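Local coordinates for protein putative aminotransferase (Actinomadura melliaura, PDB 4ZWV) that is probably a pyridoxal 5'-phosphate-dependent sugar aminotransferase of the DegT/DnrJ/EryC1 family, thought to serve aminopentose biosynthesis for the indolocarbazole AT2433, at residues D161-V173 and R285-D297. Sequence-based numbering, arbitrary orientation.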
loop_
_atom_site.group_PDB
_atom_site.type_symbol
_atom_site.label_atom_id
_atom_site.label_comp_id
_atom_site.label_asym_id
_atom_site.label_seq_id
_atom_site.Cartn_x
_atom_site.Cartn_y
_atom_site.Cartn_z
ATOM N N ASP A 161 3.599 17.605 -1.777
ATOM C CA ASP A 161 4.422 16.396 -1.743
ATOM C C ASP A 161 5.744 16.783 -1.101
ATOM O O ASP A 161 6.577 17.457 -1.716
ATOM C CB ASP A 161 4.605 15.819 -3.155
ATOM C CG ASP A 161 5.449 14.557 -3.179
ATOM O OD1 ASP A 161 6.149 14.264 -2.196
ATOM O OD2 ASP A 161 5.412 13.841 -4.198
ATOM N N CYS A 162 5.914 16.346 0.145
ATOM C CA CYS A 162 7.066 16.705 0.960
ATOM C C CYS A 162 8.038 15.549 1.104
ATOM O O CYS A 162 8.821 15.528 2.049
ATOM C CB CYS A 162 6.614 17.144 2.357
ATOM S SG CYS A 162 5.445 18.530 2.383
ATOM N N ALA A 163 7.985 14.581 0.194
ATOM C CA ALA A 163 8.842 13.396 0.301
ATOM C C ALA A 163 10.333 13.699 0.459
ATOM O O ALA A 163 11.047 12.973 1.163
ATOM C CB ALA A 163 8.642 12.499 -0.913
ATOM N N HIS A 164 10.805 14.767 -0.194
ATOM C CA HIS A 164 12.224 15.128 -0.158
ATOM C C HIS A 164 12.541 16.151 0.913
ATOM O O HIS A 164 13.690 16.592 1.033
ATOM C CB HIS A 164 12.667 15.719 -1.498
ATOM C CG HIS A 164 12.678 14.734 -2.614
ATOM N ND1 HIS A 164 12.999 15.082 -3.908
ATOM C CD2 HIS A 164 12.430 13.405 -2.630
ATOM C CE1 HIS A 164 12.946 14.008 -4.675
ATOM N NE2 HIS A 164 12.598 12.976 -3.925
ATOM N N ALA A 165 11.523 16.541 1.673
ATOM C CA ALA A 165 11.617 17.773 2.447
ATOM C C ALA A 165 11.314 17.601 3.934
ATOM O O ALA A 165 10.875 18.536 4.600
ATOM C CB ALA A 165 10.688 18.824 1.836
ATOM N N TRP A 166 11.590 16.422 4.486
ATOM C CA TRP A 166 11.512 16.309 5.932
ATOM C C TRP A 166 12.401 17.378 6.594
ATOM O O TRP A 166 13.553 17.586 6.201
ATOM C CB TRP A 166 11.928 14.909 6.423
ATOM C CG TRP A 166 11.764 14.831 7.912
ATOM C CD1 TRP A 166 12.750 14.893 8.854
ATOM C CD2 TRP A 166 10.525 14.751 8.631
ATOM N NE1 TRP A 166 12.201 14.837 10.112
ATOM C CE2 TRP A 166 10.838 14.762 10.004
ATOM C CE3 TRP A 166 9.185 14.682 8.245
ATOM C CZ2 TRP A 166 9.859 14.686 10.992
ATOM C CZ3 TRP A 166 8.213 14.622 9.224
ATOM C CH2 TRP A 166 8.555 14.621 10.582
ATOM N N GLY A 167 11.844 18.067 7.583
ATOM C CA GLY A 167 12.577 19.076 8.320
ATOM C C GLY A 167 12.673 20.436 7.645
ATOM O O GLY A 167 13.326 21.336 8.174
ATOM N N ALA A 168 12.062 20.584 6.469
ATOM C CA ALA A 168 12.127 21.861 5.750
ATOM C C ALA A 168 11.148 22.863 6.333
ATOM O O ALA A 168 10.175 22.478 6.991
ATOM C CB ALA A 168 11.846 21.658 4.262
ATOM N N SER A 169 11.408 24.146 6.083
ATOM C CA SER A 169 10.509 25.205 6.529
ATOM C C SER A 169 10.437 26.297 5.476
ATOM O O SER A 169 11.301 26.397 4.608
ATOM C CB SER A 169 10.969 25.798 7.856
ATOM O OG SER A 169 12.236 26.405 7.702
ATOM N N TYR A 170 9.400 27.117 5.575
ATOM C CA TYR A 170 9.189 28.200 4.628
ATOM C C TYR A 170 8.648 29.385 5.395
ATOM O O TYR A 170 7.632 29.278 6.092
ATOM C CB TYR A 170 8.239 27.746 3.506
ATOM C CG TYR A 170 7.663 28.881 2.677
ATOM C CD1 TYR A 170 8.349 29.397 1.581
ATOM C CD2 TYR A 170 6.414 29.418 2.984
ATOM C CE1 TYR A 170 7.810 30.430 0.822
ATOM C CE2 TYR A 170 5.873 30.454 2.235
ATOM C CZ TYR A 170 6.568 30.950 1.157
ATOM O OH TYR A 170 6.011 31.957 0.403
ATOM N N ARG A 171 9.369 30.497 5.287
ATOM C CA ARG A 171 9.030 31.746 5.954
ATOM C C ARG A 171 8.755 31.544 7.439
ATOM O O ARG A 171 7.836 32.125 8.017
ATOM C CB ARG A 171 7.866 32.423 5.227
ATOM C CG ARG A 171 8.346 32.910 3.866
ATOM C CD ARG A 171 7.391 33.819 3.130
ATOM N NE ARG A 171 7.992 34.165 1.842
ATOM C CZ ARG A 171 7.349 34.750 0.836
ATOM N NH1 ARG A 171 6.070 35.076 0.956
ATOM N NH2 ARG A 171 7.998 35.006 -0.294
ATOM N N GLY A 172 9.614 30.743 8.063
ATOM C CA GLY A 172 9.626 30.633 9.510
ATOM C C GLY A 172 8.614 29.648 10.053
ATOM O O GLY A 172 8.428 29.558 11.268
ATOM N N VAL A 173 7.980 28.906 9.148
ATOM C CA VAL A 173 6.933 27.959 9.496
ATOM C C VAL A 173 7.302 26.601 8.910
ATOM O O VAL A 173 7.600 26.489 7.720
ATOM C CB VAL A 173 5.564 28.428 8.965
ATOM C CG1 VAL A 173 4.488 27.359 9.183
ATOM C CG2 VAL A 173 5.169 29.749 9.623
ATOM N N ARG A 285 19.035 29.832 -4.386
ATOM C CA ARG A 285 17.963 29.546 -3.431
ATOM C C ARG A 285 17.639 30.777 -2.589
ATOM O O ARG A 285 18.521 31.549 -2.245
ATOM C CB ARG A 285 18.338 28.378 -2.521
ATOM C CG ARG A 285 18.802 27.127 -3.257
ATOM C CD ARG A 285 17.783 26.664 -4.271
ATOM N NE ARG A 285 18.070 25.301 -4.709
ATOM C CZ ARG A 285 17.312 24.620 -5.557
ATOM N NH1 ARG A 285 16.219 25.177 -6.059
ATOM N NH2 ARG A 285 17.645 23.382 -5.891
ATOM N N SER A 286 16.365 30.947 -2.259
ATOM C CA SER A 286 15.915 32.127 -1.526
ATOM C C SER A 286 16.191 32.008 -0.032
ATOM O O SER A 286 16.036 30.930 0.540
ATOM C CB SER A 286 14.423 32.340 -1.763
ATOM O OG SER A 286 13.943 33.421 -0.984
ATOM N N PRO A 287 16.581 33.118 0.612
ATOM C CA PRO A 287 16.903 33.085 2.042
ATOM C C PRO A 287 15.678 33.075 2.959
ATOM O O PRO A 287 15.858 33.102 4.178
ATOM C CB PRO A 287 17.703 34.374 2.245
ATOM C CG PRO A 287 17.133 35.303 1.229
ATOM C CD PRO A 287 16.874 34.435 0.018
ATOM N N ASP A 288 14.473 33.057 2.397
ATOM C CA ASP A 288 13.264 33.095 3.221
ATOM C C ASP A 288 12.744 31.704 3.565
ATOM O O ASP A 288 11.636 31.572 4.062
ATOM C CB ASP A 288 12.152 33.906 2.536
ATOM C CG ASP A 288 11.654 33.264 1.254
ATOM O OD1 ASP A 288 12.321 32.353 0.732
ATOM O OD2 ASP A 288 10.589 33.676 0.754
ATOM N N ARG A 289 13.535 30.674 3.285
ATOM C CA ARG A 289 13.111 29.304 3.522
ATOM C C ARG A 289 14.325 28.428 3.755
ATOM O O ARG A 289 15.452 28.824 3.470
ATOM C CB ARG A 289 12.280 28.781 2.346
ATOM C CG ARG A 289 13.040 28.629 1.026
ATOM C CD ARG A 289 12.073 28.573 -0.156
ATOM N NE ARG A 289 11.573 29.912 -0.463
ATOM C CZ ARG A 289 10.910 30.251 -1.565
ATOM N NH1 ARG A 289 10.623 29.342 -2.491
ATOM N NH2 ARG A 289 10.546 31.522 -1.747
ATOM N N GLU A 290 14.090 27.234 4.290
ATOM C CA GLU A 290 15.181 26.320 4.577
ATOM C C GLU A 290 14.866 24.960 3.990
ATOM O O GLU A 290 13.931 24.296 4.438
ATOM C CB GLU A 290 15.421 26.210 6.085
ATOM C CG GLU A 290 16.599 25.318 6.449
ATOM C CD GLU A 290 16.897 25.314 7.945
ATOM O OE1 GLU A 290 15.954 25.153 8.751
ATOM O OE2 GLU A 290 18.079 25.486 8.311
ATOM N N GLY A 291 15.626 24.567 2.968
ATOM C CA GLY A 291 15.416 23.284 2.313
ATOM C C GLY A 291 16.159 22.150 2.992
ATOM O O GLY A 291 16.920 22.362 3.940
ATOM N N SER A 292 15.934 20.935 2.505
ATOM C CA SER A 292 16.500 19.762 3.153
ATOM C C SER A 292 17.531 19.027 2.309
ATOM O O SER A 292 18.133 18.066 2.782
ATOM C CB SER A 292 15.370 18.809 3.554
ATOM O OG SER A 292 14.555 19.436 4.537
ATOM N N PHE A 293 17.727 19.471 1.066
ATOM C CA PHE A 293 18.813 18.949 0.217
ATOM C C PHE A 293 18.908 17.426 0.174
ATOM O O PHE A 293 19.924 16.825 0.519
ATOM C CB PHE A 293 20.145 19.549 0.660
ATOM C CG PHE A 293 20.220 21.021 0.423
ATOM C CD1 PHE A 293 20.480 21.508 -0.845
ATOM C CD2 PHE A 293 19.984 21.916 1.447
ATOM C CE1 PHE A 293 20.540 22.876 -1.085
ATOM C CE2 PHE A 293 20.040 23.282 1.216
ATOM C CZ PHE A 293 20.320 23.759 -0.054
ATOM N N TYR A 294 17.820 16.804 -0.254
ATOM C CA TYR A 294 17.808 15.376 -0.514
ATOM C C TYR A 294 18.967 15.026 -1.452
ATOM O O TYR A 294 19.682 14.040 -1.234
ATOM C CB TYR A 294 16.456 15.000 -1.120
ATOM C CG TYR A 294 16.248 13.551 -1.452
ATOM C CD1 TYR A 294 16.345 12.570 -0.473
ATOM C CD2 TYR A 294 15.896 13.171 -2.740
ATOM C CE1 TYR A 294 16.117 11.235 -0.783
ATOM C CE2 TYR A 294 15.665 11.847 -3.056
ATOM C CZ TYR A 294 15.783 10.890 -2.075
ATOM O OH TYR A 294 15.550 9.572 -2.391
ATOM N N VAL A 295 19.135 15.847 -2.491
ATOM C CA VAL A 295 20.300 15.805 -3.376
ATOM C C VAL A 295 20.680 17.259 -3.660
ATOM O O VAL A 295 19.931 18.165 -3.296
ATOM C CB VAL A 295 20.022 15.054 -4.709
ATOM C CG1 VAL A 295 19.733 13.575 -4.455
ATOM C CG2 VAL A 295 18.876 15.711 -5.466
ATOM N N TYR A 296 21.811 17.474 -4.321
ATOM C CA TYR A 296 22.261 18.824 -4.665
ATOM C C TYR A 296 22.280 18.973 -6.183
ATOM O O TYR A 296 23.067 18.323 -6.867
ATOM C CB TYR A 296 23.645 19.094 -4.060
ATOM C CG TYR A 296 24.127 20.514 -4.254
ATOM C CD1 TYR A 296 23.856 21.493 -3.307
ATOM C CD2 TYR A 296 24.847 20.878 -5.389
ATOM C CE1 TYR A 296 24.289 22.811 -3.487
ATOM C CE2 TYR A 296 25.282 22.186 -5.576
ATOM C CZ TYR A 296 25.000 23.142 -4.617
ATOM O OH TYR A 296 25.427 24.443 -4.802
ATOM N N ASP A 297 21.395 19.816 -6.711
ATOM C CA ASP A 297 21.268 19.971 -8.159
ATOM C C ASP A 297 22.171 21.058 -8.731
ATOM O O ASP A 297 22.343 22.127 -8.134
ATOM C CB ASP A 297 19.825 20.296 -8.545
ATOM C CG ASP A 297 18.923 19.077 -8.514
ATOM O OD1 ASP A 297 19.436 17.966 -8.278
ATOM O OD2 ASP A 297 17.705 19.237 -8.748
HETATM O O HOH W 1 13.685 24.098 8.721
#
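Asp288 OD2 is gripped side-on by the guanidinium of Arg171, NE at 2.9 Å and NH2 at 3.1 Å, both nitrogens reaching the one oxygen in the guanidinium plane. The other carboxylate oxygen, OD1, accepts from Ser286 OG and Arg289 NE, which arrive from opposite faces of its plane. Each oxygen thus takes the NE-H of a different arginine, and the carboxylate probably offsets both charges; Arg171 NH1 also pairs with Asp139. With CG between the backbone N and the carbonyl carbon (chi1 65°), the carboxylate is set to meet both arginines. Replacing Asp288 with an alanine is likely to cost the two arginines the carboxylate that joins them and Ser286 OG its acceptor. The Tyr170 ring lies alongside Arg289, its CE1 edge over one guanidinium face, the planes 76° apart.

Along the backbone, Arg171 N donates to Asp288 O, and Ser169 and Glu290 form an antiparallel hydrogen-bonded pair, Ser169 N to Glu290 O at 3.0 Å and Glu290 N to Ser169 O at 2.9 Å. On their side of the ladder a water joins Gly167 O, Ser169 OG and Glu290 OE1. Further along, Ser292 OG donates to Trp166 O at 2.7 Å, from above the carbonyl plane, tying down the type II turn from Ala165 to Ala168. Beyond it, His164, part of the pyridoxal 5'-phosphate site, lies in an offset stack on Tyr294 (centroids 4.2 Å apart, planes at 24°), while its ND1 accepts from Thr132 N.

The hairpin of strands 169-170 and 173-174, which follows large-sheet strand 157-161 in the chain, thus gains strand 289-290 at its edge, while helix 243-273 packs against Trp166 and Ser292.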